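Local coordinates for uncharacterized protein (Bacteroides ovatus, PDB 4DQA) that is of unknown function but probably binds carbohydrate, pairing an E-set-like N-terminal domain with a concanavalin A-like lectin/glucanase domain, at residues V43-V54 with L111-V120; S161-I169 with M181-L189. All coordinates share one frame; numbering follows the deposited sequence. Where two conformers were deposited one is given.

Interaction 1 of 2, residues V43-V54 with L111-V120; sequences VDVSYSVAEPSV and LPMRVHSSSV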
ATOM      1  N   VAL A  43     -11.870 -41.158 -21.566  1.00 23.37           N
ATOM      2  CA  VAL A  43     -11.278 -39.968 -22.141  1.00 22.84           C
ATOM      3  C   VAL A  43     -10.116 -39.537 -21.252  1.00 21.20           C
ATOM      4  O   VAL A  43     -10.282 -39.312 -20.043  1.00 21.65           O
ATOM      5  CB  VAL A  43     -12.302 -38.829 -22.232  1.00 24.02           C
ATOM      6  CG1 VAL A  43     -11.639 -37.488 -22.512  1.00 21.21           C
ATOM      7  CG2 VAL A  43     -13.333 -39.163 -23.312  1.00 28.30           C
ATOM      8  N   ASP A  44      -8.934 -39.444 -21.845  1.00 17.92           N
ATOM      9  CA  ASP A  44      -7.746 -39.095 -21.100  1.00 19.33           C
ATOM     10  C   ASP A  44      -7.486 -37.603 -21.148  1.00 18.41           C
ATOM     11  O   ASP A  44      -7.694 -36.953 -22.174  1.00 20.35           O
ATOM     12  CB  ASP A  44      -6.549 -39.847 -21.648  1.00 18.02           C
ATOM     13  CG  ASP A  44      -6.702 -41.344 -21.485  1.00 22.62           C
ATOM     14  OD1 ASP A  44      -6.994 -41.762 -20.337  1.00 26.01           O
ATOM     15  OD2 ASP A  44      -6.557 -42.086 -22.488  1.00 26.84           O
ATOM     16  N   VAL A  45      -7.062 -37.053 -20.018  1.00 16.73           N
ATOM     17  CA  VAL A  45      -6.784 -35.618 -19.936  1.00 17.00           C
ATOM     18  C   VAL A  45      -5.463 -35.363 -19.250  1.00 14.83           C
ATOM     19  O   VAL A  45      -4.866 -36.253 -18.625  1.00 16.24           O
ATOM     20  CB  VAL A  45      -7.910 -34.843 -19.202  1.00 17.45           C
ATOM     21  CG1 VAL A  45      -9.259 -35.017 -19.900  1.00 17.92           C
ATOM     22  CG2 VAL A  45      -7.993 -35.247 -17.720  1.00 20.33           C
ATOM     23  N   SER A  46      -4.968 -34.148 -19.396  1.00 15.23           N
ATOM     24  CA  SER A  46      -3.800 -33.741 -18.641  1.00 13.78           C
ATOM     25  C   SER A  46      -3.854 -32.256 -18.396  1.00 14.56           C
ATOM     26  O   SER A  46      -4.693 -31.550 -18.964  1.00 14.56           O
ATOM     27  CB  SER A  46      -2.506 -34.121 -19.344  1.00 14.82           C
ATOM     28  OG  SER A  46      -2.293 -33.318 -20.507  1.00 14.92           O
ATOM     29  N   TYR A  47      -2.956 -31.780 -17.557  1.00 13.69           N
ATOM     30  CA  TYR A  47      -2.995 -30.395 -17.116  1.00 12.69           C
ATOM     31  C   TYR A  47      -1.643 -29.727 -17.192  1.00 15.30           C
ATOM     32  O   TYR A  47      -0.589 -30.372 -17.114  1.00 15.32           O
ATOM     33  CB  TYR A  47      -3.514 -30.329 -15.672  1.00 13.33           C
ATOM     34  CG  TYR A  47      -4.881 -30.949 -15.497  1.00 12.87           C
ATOM     35  CD1 TYR A  47      -6.028 -30.241 -15.849  1.00 13.79           C
ATOM     36  CD2 TYR A  47      -5.043 -32.240 -15.005  1.00 15.57           C
ATOM     37  CE1 TYR A  47      -7.273 -30.798 -15.724  1.00 14.94           C
ATOM     38  CE2 TYR A  47      -6.300 -32.799 -14.861  1.00 15.99           C
ATOM     39  CZ  TYR A  47      -7.411 -32.070 -15.226  1.00 15.03           C
ATOM     40  OH  TYR A  47      -8.668 -32.636 -15.081  1.00 16.95           O
ATOM     41  N   SER A  48      -1.675 -28.409 -17.289  1.00 15.38           N
ATOM     42  CA  SER A  48      -0.457 -27.623 -17.223  1.00 15.78           C
ATOM     43  C   SER A  48      -0.779 -26.241 -16.698  1.00 15.68           C
ATOM     44  O   SER A  48      -1.933 -25.818 -16.708  1.00 17.33           O
ATOM     45  CB  SER A  48       0.178 -27.490 -18.595  1.00 17.36           C
ATOM     46  OG  SER A  48      -0.680 -26.767 -19.478  1.00 18.42           O
ATOM     47  N   VAL A  49       0.235 -25.528 -16.236  1.00 16.93           N
ATOM     48  CA  VAL A  49       0.041 -24.122 -15.871  1.00 17.31           C
ATOM     49  C   VAL A  49       0.006 -23.317 -17.148  1.00 17.83           C
ATOM     50  O   VAL A  49       0.853 -23.478 -18.035  1.00 18.20           O
ATOM     51  CB  VAL A  49       1.158 -23.644 -14.964  1.00 19.02           C
ATOM     52  CG1 VAL A  49       1.015 -22.146 -14.658  1.00 21.27           C
ATOM     53  CG2 VAL A  49       1.195 -24.474 -13.681  1.00 22.34           C
ATOM     54  N   ALA A  50      -1.010 -22.480 -17.298  1.00 16.22           N
ATOM     55  CA  ALA A  50      -1.164 -21.699 -18.502  1.00 17.04           C
ATOM     56  C   ALA A  50      -0.099 -20.607 -18.621  1.00 18.39           C
ATOM     57  O   ALA A  50       0.539 -20.238 -17.650  1.00 20.54           O
ATOM     58  CB  ALA A  50      -2.542 -21.054 -18.537  1.00 19.75           C
ATOM     59  N   GLU A  51       0.053 -20.095 -19.826  1.00 20.44           N
ATOM     60  CA  GLU A  51       1.008 -19.030 -20.093  1.00 21.80           C
ATOM     61  C   GLU A  51       0.673 -17.769 -19.302  1.00 22.29           C
ATOM     62  O   GLU A  51      -0.496 -17.432 -19.125  1.00 23.05           O
ATOM     63  CB  GLU A  51       0.987 -18.687 -21.577  1.00 21.34           C
ATOM     64  CG  GLU A  51       1.488 -19.802 -22.498  1.00 28.63           C
ATOM     65  CD  GLU A  51       3.003 -19.836 -22.617  1.00 40.55           C
ATOM     66  OE1 GLU A  51       3.706 -19.341 -21.703  1.00 40.57           O
ATOM     67  OE2 GLU A  51       3.498 -20.347 -23.644  1.00 43.17           O
ATOM     68  N   PRO A  52       1.698 -17.049 -18.822  1.00 22.84           N
ATOM     69  CA  PRO A  52       1.416 -15.794 -18.116  1.00 23.04           C
ATOM     70  C   PRO A  52       0.574 -14.807 -18.938  1.00 19.00           C
ATOM     71  O   PRO A  52      -0.152 -14.024 -18.321  1.00 19.30           O
ATOM     72  CB  PRO A  52       2.812 -15.222 -17.846  1.00 28.83           C
ATOM     73  CG  PRO A  52       3.699 -16.422 -17.769  1.00 33.23           C
ATOM     74  CD  PRO A  52       3.131 -17.406 -18.771  1.00 26.61           C
ATOM     75  N   SER A  53       0.657 -14.842 -20.271  1.00 21.01           N
ATOM     76  CA  SER A  53      -0.137 -13.945 -21.113  1.00 21.41           C
ATOM     77  C   SER A  53      -1.645 -14.152 -20.937  1.00 18.21           C
ATOM     78  O   SER A  53      -2.413 -13.221 -21.178  1.00 20.52           O
ATOM     79  CB  SER A  53       0.246 -14.035 -22.620  1.00 26.03           C
ATOM     80  OG  SER A  53      -0.011 -15.317 -23.131  1.00 34.42           O
ATOM     81  N   VAL A  54      -2.057 -15.345 -20.493  1.00 18.92           N
ATOM     82  CA  VAL A  54      -3.443 -15.599 -20.140  1.00 21.50           C
ATOM     83  C   VAL A  54      -3.886 -14.669 -19.000  1.00 19.00           C
ATOM     84  O   VAL A  54      -4.993 -14.105 -19.013  1.00 18.32           O
ATOM     85  CB  VAL A  54      -3.568 -17.074 -19.764  1.00 21.21           C
ATOM     86  CG1 VAL A  54      -4.824 -17.380 -19.016  1.00 24.30           C
ATOM     87  CG2 VAL A  54      -3.438 -17.906 -21.012  1.00 17.32           C
ATOM     88  N   LEU A 111      -3.435 -18.482 -10.254  1.00 19.09           N
ATOM     89  CA  LEU A 111      -2.844 -19.645 -10.890  1.00 17.37           C
ATOM     90  C   LEU A 111      -3.842 -20.116 -11.943  1.00 17.57           C
ATOM     91  O   LEU A 111      -4.913 -20.621 -11.598  1.00 17.96           O
ATOM     92  CB  LEU A 111      -2.595 -20.756  -9.861  1.00 20.13           C
ATOM     93  CG  LEU A 111      -2.059 -22.060 -10.452  1.00 21.53           C
ATOM     94  CD1 LEU A 111      -0.696 -21.841 -11.038  1.00 25.72           C
ATOM     95  CD2 LEU A 111      -2.010 -23.156  -9.388  1.00 25.61           C
ATOM     96  N   PRO A 112      -3.509 -19.953 -13.227  1.00 15.43           N
ATOM     97  CA  PRO A 112      -4.396 -20.406 -14.291  1.00 15.58           C
ATOM     98  C   PRO A 112      -3.971 -21.785 -14.737  1.00 18.60           C
ATOM     99  O   PRO A 112      -2.804 -21.963 -15.070  1.00 18.74           O
ATOM    100  CB  PRO A 112      -4.168 -19.378 -15.398  1.00 17.51           C
ATOM    101  CG  PRO A 112      -2.738 -18.948 -15.219  1.00 18.60           C
ATOM    102  CD  PRO A 112      -2.425 -19.097 -13.738  1.00 18.01           C
HETATM  103  N   MSE A 113      -4.881 -22.751 -14.677  1.00 15.91           N
HETATM  104  CA  MSE A 113      -4.575 -24.113 -15.097  1.00 16.08           C
HETATM  105  C   MSE A 113      -5.276 -24.445 -16.408  1.00 16.50           C
HETATM  106  O   MSE A 113      -6.469 -24.230 -16.551  1.00 17.57           O
HETATM  107  CB  MSE A 113      -5.050 -25.099 -14.042  1.00 16.48           C
HETATM  108  CG  MSE A 113      -4.465 -24.909 -12.653  1.00 20.50           C
HETATM  109 SE   MSE A 113      -2.544 -25.241 -12.644  0.75 25.36          SE
HETATM  110  CE  MSE A 113      -2.452 -26.828 -13.653  1.00 18.34           C
ATOM    111  N   ARG A 114      -4.524 -24.996 -17.348  1.00 14.52           N
ATOM    112  CA  ARG A 114      -5.052 -25.418 -18.621  1.00 13.63           C
ATOM    113  C   ARG A 114      -5.305 -26.895 -18.611  1.00 16.26           C
ATOM    114  O   ARG A 114      -4.528 -27.651 -18.041  1.00 16.13           O
ATOM    115  CB  ARG A 114      -4.044 -25.105 -19.723  1.00 18.27           C
ATOM    116  CG  ARG A 114      -4.543 -25.431 -21.109  1.00 21.79           C
ATOM    117  CD  ARG A 114      -3.624 -24.861 -22.151  1.00 40.45           C
ATOM    118  NE  ARG A 114      -3.708 -23.405 -22.285  1.00 49.78           N
ATOM    119  CZ  ARG A 114      -4.521 -22.772 -23.131  1.00 49.69           C
ATOM    120  NH1 ARG A 114      -5.364 -23.468 -23.892  1.00 54.45           N
ATOM    121  NH2 ARG A 114      -4.490 -21.441 -23.220  1.00 35.92           N
ATOM    122  N   VAL A 115      -6.396 -27.311 -19.249  1.00 13.29           N
ATOM    123  CA  VAL A 115      -6.637 -28.730 -19.485  1.00 13.71           C
ATOM    124  C   VAL A 115      -6.378 -29.056 -20.955  1.00 14.29           C
ATOM    125  O   VAL A 115      -6.642 -28.243 -21.863  1.00 15.82           O
ATOM    126  CB  VAL A 115      -8.066 -29.178 -19.033  1.00 12.80           C
ATOM    127  CG1 VAL A 115      -9.148 -28.458 -19.838  1.00 15.61           C
ATOM    128  CG2 VAL A 115      -8.234 -30.693 -19.148  1.00 15.00           C
ATOM    129  N   HIS A 116      -5.863 -30.260 -21.184  1.00 13.68           N
ATOM    130  CA  HIS A 116      -5.532 -30.807 -22.483  1.00 14.66           C
ATOM    131  C   HIS A 116      -6.164 -32.202 -22.559  1.00 14.75           C
ATOM    132  O   HIS A 116      -6.474 -32.816 -21.525  1.00 15.96           O
ATOM    133  CB  HIS A 116      -4.014 -31.002 -22.622  1.00 13.62           C
ATOM    134  CG  HIS A 116      -3.189 -29.811 -22.271  1.00 14.64           C
ATOM    135  ND1 HIS A 116      -2.950 -28.773 -23.143  1.00 18.74           N
ATOM    136  CD2 HIS A 116      -2.540 -29.496 -21.126  1.00 16.22           C
ATOM    137  CE1 HIS A 116      -2.203 -27.863 -22.543  1.00 18.48           C
ATOM    138  NE2 HIS A 116      -1.916 -28.293 -21.329  1.00 17.66           N
ATOM    139  N   SER A 117      -6.314 -32.741 -23.768  1.00 15.59           N
ATOM    140  CA  SER A 117      -6.747 -34.113 -23.899  1.00 15.16           C
ATOM    141  C   SER A 117      -6.093 -34.765 -25.099  1.00 17.61           C
ATOM    142  O   SER A 117      -6.006 -34.164 -26.163  1.00 17.24           O
ATOM    143  CB  SER A 117      -8.274 -34.205 -24.059  1.00 17.01           C
ATOM    144  OG  SER A 117      -8.709 -35.557 -24.212  1.00 17.31           O
ATOM    145  N   SER A 118      -5.639 -35.994 -24.907  1.00 16.91           N
ATOM    146  CA  SER A 118      -5.120 -36.774 -26.016  1.00 18.33           C
ATOM    147  C   SER A 118      -6.221 -37.579 -26.698  1.00 21.00           C
ATOM    148  O   SER A 118      -5.973 -38.269 -27.697  1.00 23.42           O
ATOM    149  CB  SER A 118      -3.997 -37.697 -25.532  1.00 19.97           C
ATOM    150  OG  SER A 118      -4.465 -38.608 -24.531  1.00 19.47           O
ATOM    151  N   SER A 119      -7.441 -37.507 -26.174  1.00 19.05           N
ATOM    152  CA  SER A 119      -8.571 -38.300 -26.654  1.00 22.92           C
ATOM    153  C   SER A 119      -9.538 -37.485 -27.490  1.00 22.85           C
ATOM    154  O   SER A 119     -10.045 -37.967 -28.522  1.00 26.33           O
ATOM    155  CB  SER A 119      -9.367 -38.880 -25.470  1.00 24.66           C
ATOM    156  OG  SER A 119      -8.630 -39.834 -24.740  1.00 23.53           O
ATOM    157  N   VAL A 120      -9.876 -36.299 -26.999  1.00 23.11           N
ATOM    158  CA  VAL A 120     -10.833 -35.429 -27.658  1.00 21.88           C
ATOM    159  C   VAL A 120     -10.335 -33.989 -27.643  1.00 22.91           C
ATOM    160  O   VAL A 120      -9.262 -33.697 -27.108  1.00 22.96           O
ATOM    161  CB  VAL A 120     -12.206 -35.481 -26.974  1.00 26.81           C
ATOM    162  CG1 VAL A 120     -12.775 -36.884 -27.013  1.00 30.30           C
ATOM    163  CG2 VAL A 120     -12.107 -35.004 -25.535  1.00 25.80           C
TER
HETATM  164  O   HOH W   1      -5.568 -40.974 -25.486  1.00 31.23           O
HETATM  165  O   HOH W   2      -1.750 -21.148 -22.147  1.00 26.10           O
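His116 and Ser48 meet on the more polar face of an antiparallel pair of strands, 43-49 and 111-117. Followed outward, the histidine first lays CB beside Ser46 OG at 3.6 Å. With CG anti to its own carbonyl carbon (chi1 -51°), the ring is carried along the neighbouring strand, CD2 passing Ser46 O at 3.7 Å, until NE2 reaches Ser48 OG at 2.7 Å. The hydroxyl sits at the ring edge, and either partner could donate. Paired backbone bonds flank this link: Ser46 with His116, and Ser48 with Arg114. The other face is largely apolar, with Tyr47 CE1 against Val115 CG2 (3.6 Å) and Val49 CG2 against selenomethionine Met113 SE (4.0 Å); Tyr47 OH bonds to Ser33 of strand 27-35, part of the facing sheet. Past the ladder, Ser117 OG donates to Asp44 O (2.7 Å), nearly in line with the carbonyl, and accepts from Ser119 N, closing an ST turn, and from Val120 N, completing an ST motif. Ser119 OG takes the N-H of Asp44 (2.9 Å, 175°). The chemistry thus divides between a hydrophobic side turned into the beta-sandwich and a polar side of serines, His116 and Arg114, while serine side chains replace backbone partners where the ladder ends.

Interaction 2 of 2, residues S161-I169 with M181-L189; sequences SSFTYEALI and MGTEGVMIL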
ATOM      1  N   SER A 161       9.961  21.581  -5.977  1.00 25.89           N
ATOM      2  CA  SER A 161       9.048  22.416  -6.728  1.00 26.26           C
ATOM      3  C   SER A 161       7.677  21.828  -6.554  1.00 27.91           C
ATOM      4  O   SER A 161       6.875  22.335  -5.778  1.00 31.23           O
ATOM      5  CB  SER A 161       9.473  22.537  -8.199  1.00 25.91           C
ATOM      6  OG  SER A 161       9.711  21.265  -8.765  1.00 29.25           O
ATOM      7  N   SER A 162       7.407  20.717  -7.224  1.00 24.01           N
ATOM      8  CA  SER A 162       6.220  19.938  -6.900  1.00 22.45           C
ATOM      9  C   SER A 162       6.577  18.957  -5.791  1.00 21.87           C
ATOM     10  O   SER A 162       7.699  18.446  -5.734  1.00 23.37           O
ATOM     11  CB  SER A 162       5.717  19.187  -8.113  1.00 19.49           C
ATOM     12  OG  SER A 162       5.364  20.127  -9.124  1.00 24.18           O
ATOM     13  N   PHE A 163       5.651  18.718  -4.877  1.00 18.57           N
ATOM     14  CA  PHE A 163       5.958  17.817  -3.778  1.00 18.69           C
ATOM     15  C   PHE A 163       4.697  17.301  -3.120  1.00 16.07           C
ATOM     16  O   PHE A 163       3.588  17.782  -3.381  1.00 18.00           O
ATOM     17  CB  PHE A 163       6.833  18.525  -2.742  1.00 19.39           C
ATOM     18  CG  PHE A 163       6.092  19.546  -1.947  1.00 20.09           C
ATOM     19  CD1 PHE A 163       5.926  20.820  -2.443  1.00 22.50           C
ATOM     20  CD2 PHE A 163       5.519  19.215  -0.729  1.00 21.15           C
ATOM     21  CE1 PHE A 163       5.211  21.779  -1.740  1.00 24.81           C
ATOM     22  CE2 PHE A 163       4.800  20.177  -0.010  1.00 23.93           C
ATOM     23  CZ  PHE A 163       4.648  21.450  -0.534  1.00 22.33           C
ATOM     24  N   THR A 164       4.914  16.304  -2.270  1.00 15.53           N
ATOM     25  CA  THR A 164       3.864  15.690  -1.458  1.00 15.51           C
ATOM     26  C   THR A 164       4.405  15.370  -0.088  1.00 14.89           C
ATOM     27  O   THR A 164       5.512  14.830   0.049  1.00 15.57           O
ATOM     28  CB  THR A 164       3.379  14.374  -2.091  1.00 14.62           C
ATOM     29  OG1 THR A 164       2.922  14.621  -3.415  1.00 18.36           O
ATOM     30  CG2 THR A 164       2.242  13.760  -1.285  1.00 16.69           C
ATOM     31  N   TYR A 165       3.618  15.693   0.934  1.00 15.18           N
ATOM     32  CA  TYR A 165       3.816  15.145   2.272  1.00 13.86           C
ATOM     33  C   TYR A 165       2.639  14.218   2.497  1.00 14.31           C
ATOM     34  O   TYR A 165       1.508  14.599   2.200  1.00 15.67           O
ATOM     35  CB  TYR A 165       3.696  16.205   3.369  1.00 14.36           C
ATOM     36  CG  TYR A 165       4.716  17.322   3.435  1.00 14.34           C
ATOM     37  CD1 TYR A 165       5.889  17.309   2.693  1.00 15.89           C
ATOM     38  CD2 TYR A 165       4.492  18.411   4.292  1.00 15.42           C
ATOM     39  CE1 TYR A 165       6.816  18.339   2.798  1.00 16.68           C
ATOM     40  CE2 TYR A 165       5.408  19.449   4.397  1.00 14.86           C
ATOM     41  CZ  TYR A 165       6.574  19.407   3.663  1.00 16.13           C
ATOM     42  OH  TYR A 165       7.497  20.433   3.758  1.00 17.80           O
ATOM     43  N   GLU A 166       2.862  13.047   3.067  1.00 15.01           N
ATOM     44  CA  GLU A 166       1.726  12.196   3.448  1.00 12.66           C
ATOM     45  C   GLU A 166       2.067  11.346   4.652  1.00 12.46           C
ATOM     46  O   GLU A 166       3.232  11.074   4.929  1.00 12.11           O
ATOM     47  CB  GLU A 166       1.191  11.321   2.319  1.00 15.16           C
ATOM     48  CG  GLU A 166       2.200  10.358   1.767  1.00 16.17           C
ATOM     49  CD  GLU A 166       1.635   9.413   0.714  1.00 16.99           C
ATOM     50  OE1 GLU A 166       0.435   9.098   0.781  1.00 15.23           O
ATOM     51  OE2 GLU A 166       2.408   8.937  -0.161  1.00 15.70           O
ATOM     52  N   ALA A 167       1.036  10.970   5.393  1.00 12.99           N
ATOM     53  CA  ALA A 167       1.195  10.095   6.559  1.00 11.51           C
ATOM     54  C   ALA A 167      -0.141   9.532   6.968  1.00 11.42           C
ATOM     55  O   ALA A 167      -1.198  10.148   6.745  1.00 12.51           O
ATOM     56  CB  ALA A 167       1.757  10.858   7.720  1.00 12.89           C
ATOM     57  N   LEU A 168      -0.098   8.379   7.627  1.00 10.70           N
ATOM     58  CA  LEU A 168      -1.213   7.906   8.452  1.00 11.03           C
ATOM     59  C   LEU A 168      -0.962   8.439   9.857  1.00 10.95           C
ATOM     60  O   LEU A 168       0.146   8.293  10.408  1.00 11.56           O
ATOM     61  CB  LEU A 168      -1.280   6.381   8.501  1.00 11.73           C
ATOM     62  CG  LEU A 168      -1.624   5.715   7.183  1.00 12.09           C
ATOM     63  CD1 LEU A 168      -1.196   4.235   7.183  1.00 13.37           C
ATOM     64  CD2 LEU A 168      -3.101   5.847   6.843  1.00 14.44           C
ATOM     65  N   ILE A 169      -1.989   9.054  10.446  1.00 11.32           N
ATOM     66  CA  ILE A 169      -1.886   9.625  11.788  1.00 10.49           C
ATOM     67  C   ILE A 169      -3.069   9.221  12.642  1.00  9.59           C
ATOM     68  O   ILE A 169      -4.163   8.947  12.174  1.00 11.53           O
ATOM     69  CB  ILE A 169      -1.785  11.178  11.776  1.00 11.05           C
ATOM     70  CG1 ILE A 169      -3.084  11.803  11.266  1.00 13.72           C
ATOM     71  CG2 ILE A 169      -0.581  11.602  10.952  1.00 12.60           C
ATOM     72  CD1 ILE A 169      -3.105  13.314  11.437  1.00 15.71           C
HETATM   73  N   MSE A 181       4.623  17.370   9.984  1.00 12.10           N
HETATM   74  CA  MSE A 181       5.910  17.313   9.300  0.50 12.10           C
HETATM   75  C   MSE A 181       6.172  18.589   8.498  1.00 13.63           C
HETATM   76  O   MSE A 181       5.223  19.179   7.968  1.00 13.07           O
HETATM   77  CB  MSE A 181       5.917  16.095   8.358  0.50 11.91           C
HETATM   78  CG  MSE A 181       4.664  15.999   7.478  0.50 11.37           C
HETATM   79 SE   MSE A 181       4.281  14.258   6.652  0.38 17.59          SE
HETATM   80  CE  MSE A 181       5.899  14.119   5.570  0.50 16.47           C
ATOM     81  N   GLY A 182       7.440  18.969   8.347  1.00 12.91           N
ATOM     82  CA  GLY A 182       7.809  20.026   7.434  1.00 13.22           C
ATOM     83  C   GLY A 182       8.844  20.966   8.001  1.00 14.26           C
ATOM     84  O   GLY A 182       9.489  20.648   9.021  1.00 14.35           O
ATOM     85  N   THR A 183       8.950  22.124   7.359  1.00 14.75           N
ATOM     86  CA  THR A 183       9.951  23.109   7.659  1.00 14.40           C
ATOM     87  C   THR A 183       9.268  24.361   8.158  1.00 16.34           C
ATOM     88  O   THR A 183       8.667  25.105   7.394  1.00 16.75           O
ATOM     89  CB  THR A 183      10.805  23.369   6.419  1.00 15.68           C
ATOM     90  OG1 THR A 183      11.331  22.107   5.982  1.00 15.73           O
ATOM     91  CG2 THR A 183      11.946  24.348   6.714  1.00 16.32           C
ATOM     92  N   GLU A 184       9.332  24.583   9.464  1.00 14.23           N
ATOM     93  CA  GLU A 184       8.658  25.717  10.080  1.00 16.53           C
ATOM     94  C   GLU A 184       9.076  27.040   9.463  1.00 20.98           C
ATOM     95  O   GLU A 184      10.263  27.299   9.225  1.00 20.65           O
ATOM     96  CB  GLU A 184       8.893  25.715  11.596  1.00 16.44           C
ATOM     97  CG  GLU A 184       8.410  26.978  12.347  1.00 17.04           C
ATOM     98  CD  GLU A 184       6.932  27.260  12.252  1.00 18.13           C
ATOM     99  OE1 GLU A 184       6.177  26.367  11.806  1.00 18.21           O
ATOM    100  OE2 GLU A 184       6.531  28.392  12.619  1.00 19.81           O
ATOM    101  N   GLY A 185       8.073  27.859   9.145  1.00 19.40           N
ATOM    102  CA  GLY A 185       8.306  29.158   8.558  1.00 22.29           C
ATOM    103  C   GLY A 185       8.389  29.094   7.041  1.00 21.85           C
ATOM    104  O   GLY A 185       8.399  30.133   6.390  1.00 23.64           O
ATOM    105  N   VAL A 186       8.421  27.879   6.495  1.00 20.45           N
ATOM    106  CA  VAL A 186       8.611  27.688   5.063  1.00 18.22           C
ATOM    107  C   VAL A 186       7.524  26.817   4.422  1.00 18.74           C
ATOM    108  O   VAL A 186       6.821  27.273   3.509  1.00 20.61           O
ATOM    109  CB  VAL A 186      10.002  27.089   4.777  1.00 20.75           C
ATOM    110  CG1 VAL A 186      10.209  26.855   3.288  1.00 25.10           C
ATOM    111  CG2 VAL A 186      11.104  28.017   5.336  1.00 23.88           C
HETATM  112  N   MSE A 187       7.377  25.585   4.898  1.00 16.89           N
HETATM  113  CA  MSE A 187       6.338  24.672   4.406  1.00 16.58           C
HETATM  114  C   MSE A 187       6.121  23.571   5.436  1.00 14.00           C
HETATM  115  O   MSE A 187       6.856  22.584   5.469  1.00 16.21           O
HETATM  116  CB  MSE A 187       6.718  24.056   3.057  1.00 18.77           C
HETATM  117  CG  MSE A 187       5.617  23.256   2.412  1.00 17.19           C
HETATM  118 SE   MSE A 187       4.166  24.362   1.796  0.75 20.78          SE
HETATM  119  CE  MSE A 187       5.156  25.425   0.523  1.00 22.73           C
ATOM    120  N   ILE A 188       5.106  23.742   6.275  1.00 15.11           N
ATOM    121  CA  ILE A 188       4.858  22.773   7.336  1.00 14.56           C
ATOM    122  C   ILE A 188       3.373  22.372   7.356  1.00 16.23           C
ATOM    123  O   ILE A 188       2.483  23.196   7.133  1.00 17.70           O
ATOM    124  CB  ILE A 188       5.370  23.322   8.691  1.00 17.93           C
ATOM    125  CG1 ILE A 188       5.476  22.209   9.749  1.00 17.50           C
ATOM    126  CG2 ILE A 188       4.481  24.435   9.184  1.00 19.71           C
ATOM    127  CD1 ILE A 188       6.253  22.597  10.996  1.00 17.41           C
ATOM    128  N   LEU A 189       3.137  21.084   7.557  1.00 14.29           N
ATOM    129  CA  LEU A 189       1.804  20.540   7.748  1.00 12.61           C
ATOM    130  C   LEU A 189       1.602  20.280   9.229  1.00 13.09           C
ATOM    131  O   LEU A 189       2.419  19.610   9.890  1.00 13.04           O
ATOM    132  CB  LEU A 189       1.637  19.253   6.942  1.00 14.72           C
ATOM    133  CG  LEU A 189       0.275  18.564   7.025  1.00 14.89           C
ATOM    134  CD1 LEU A 189      -0.766  19.431   6.356  1.00 16.70           C
ATOM    135  CD2 LEU A 189       0.352  17.185   6.365  1.00 17.31           C
TER
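Tyr165 points from strand 163-169 into the hairpin formed by 181-189, and its hydroxyl donates to the carbonyl O of Met187 (OH to O, 2.8 Å). The donor stands 38° out of the carbonyl plane, while Thr183 N approaches the same oxygen from the opposite face, so two bonds grip it. That oxygen lies at the edge of the tyrosine ring, as does Leu189 CB, 4.0 Å from CD2. In one of its two conformers, selenomethionine Met181 slides past Tyr165 in the reverse direction: its CE ends 3.7 Å from Tyr165 CB, and SE stands obliquely to the ring, 5.3 Å from the centroid, in a Met-aromatic contact. Phe163 sets CE2 over the rim of one tyrosine face. A second selenomethionine, Met187, comes against Phe163 from the opposite direction, CG 3.6 Å from CZ. Its CG is anti to the backbone N (chi1 -172°), which carries the chain over to the two aromatic residues, and CG also comes 3.6 Å from Tyr165 OH. Phe256 and Phe264 meet Phe163 and Tyr165, respectively, edge to face, extending the aromatic cluster. Gly182 brings its CA to 3.7 Å from Tyr165 OH. Val186 and Met187 both face Thr183 in a classic beta bulge, and the buried tyrosine hydroxyl thus anchors this bulged hairpin to the lectin-like sheet through one polar bond within otherwise apolar packing of methionine and aromatic side chains.

Overall arrangement
Interactions 1 and 2 lie in different parts of this two-domain chain, on opposite sides of its centre. Their centres are 54 Å apart and their nearest atoms about 29 Å, so neither touches the other. They follow in series along the sequence: 43-54 with 111-120 closes within the BT_3987-like N-terminal region before 161-169 with 181-189 opens in the concanavalin A-like region. The first joins neighbouring strands within one sheet through a backbone ladder; the second ties a strand of the lectin-like sheet to a separate hairpin through side-chain packing and one side-chain-to-backbone bond. Neither contact includes a bound ligand, and the carbohydrate site suggested by the family is not located by them.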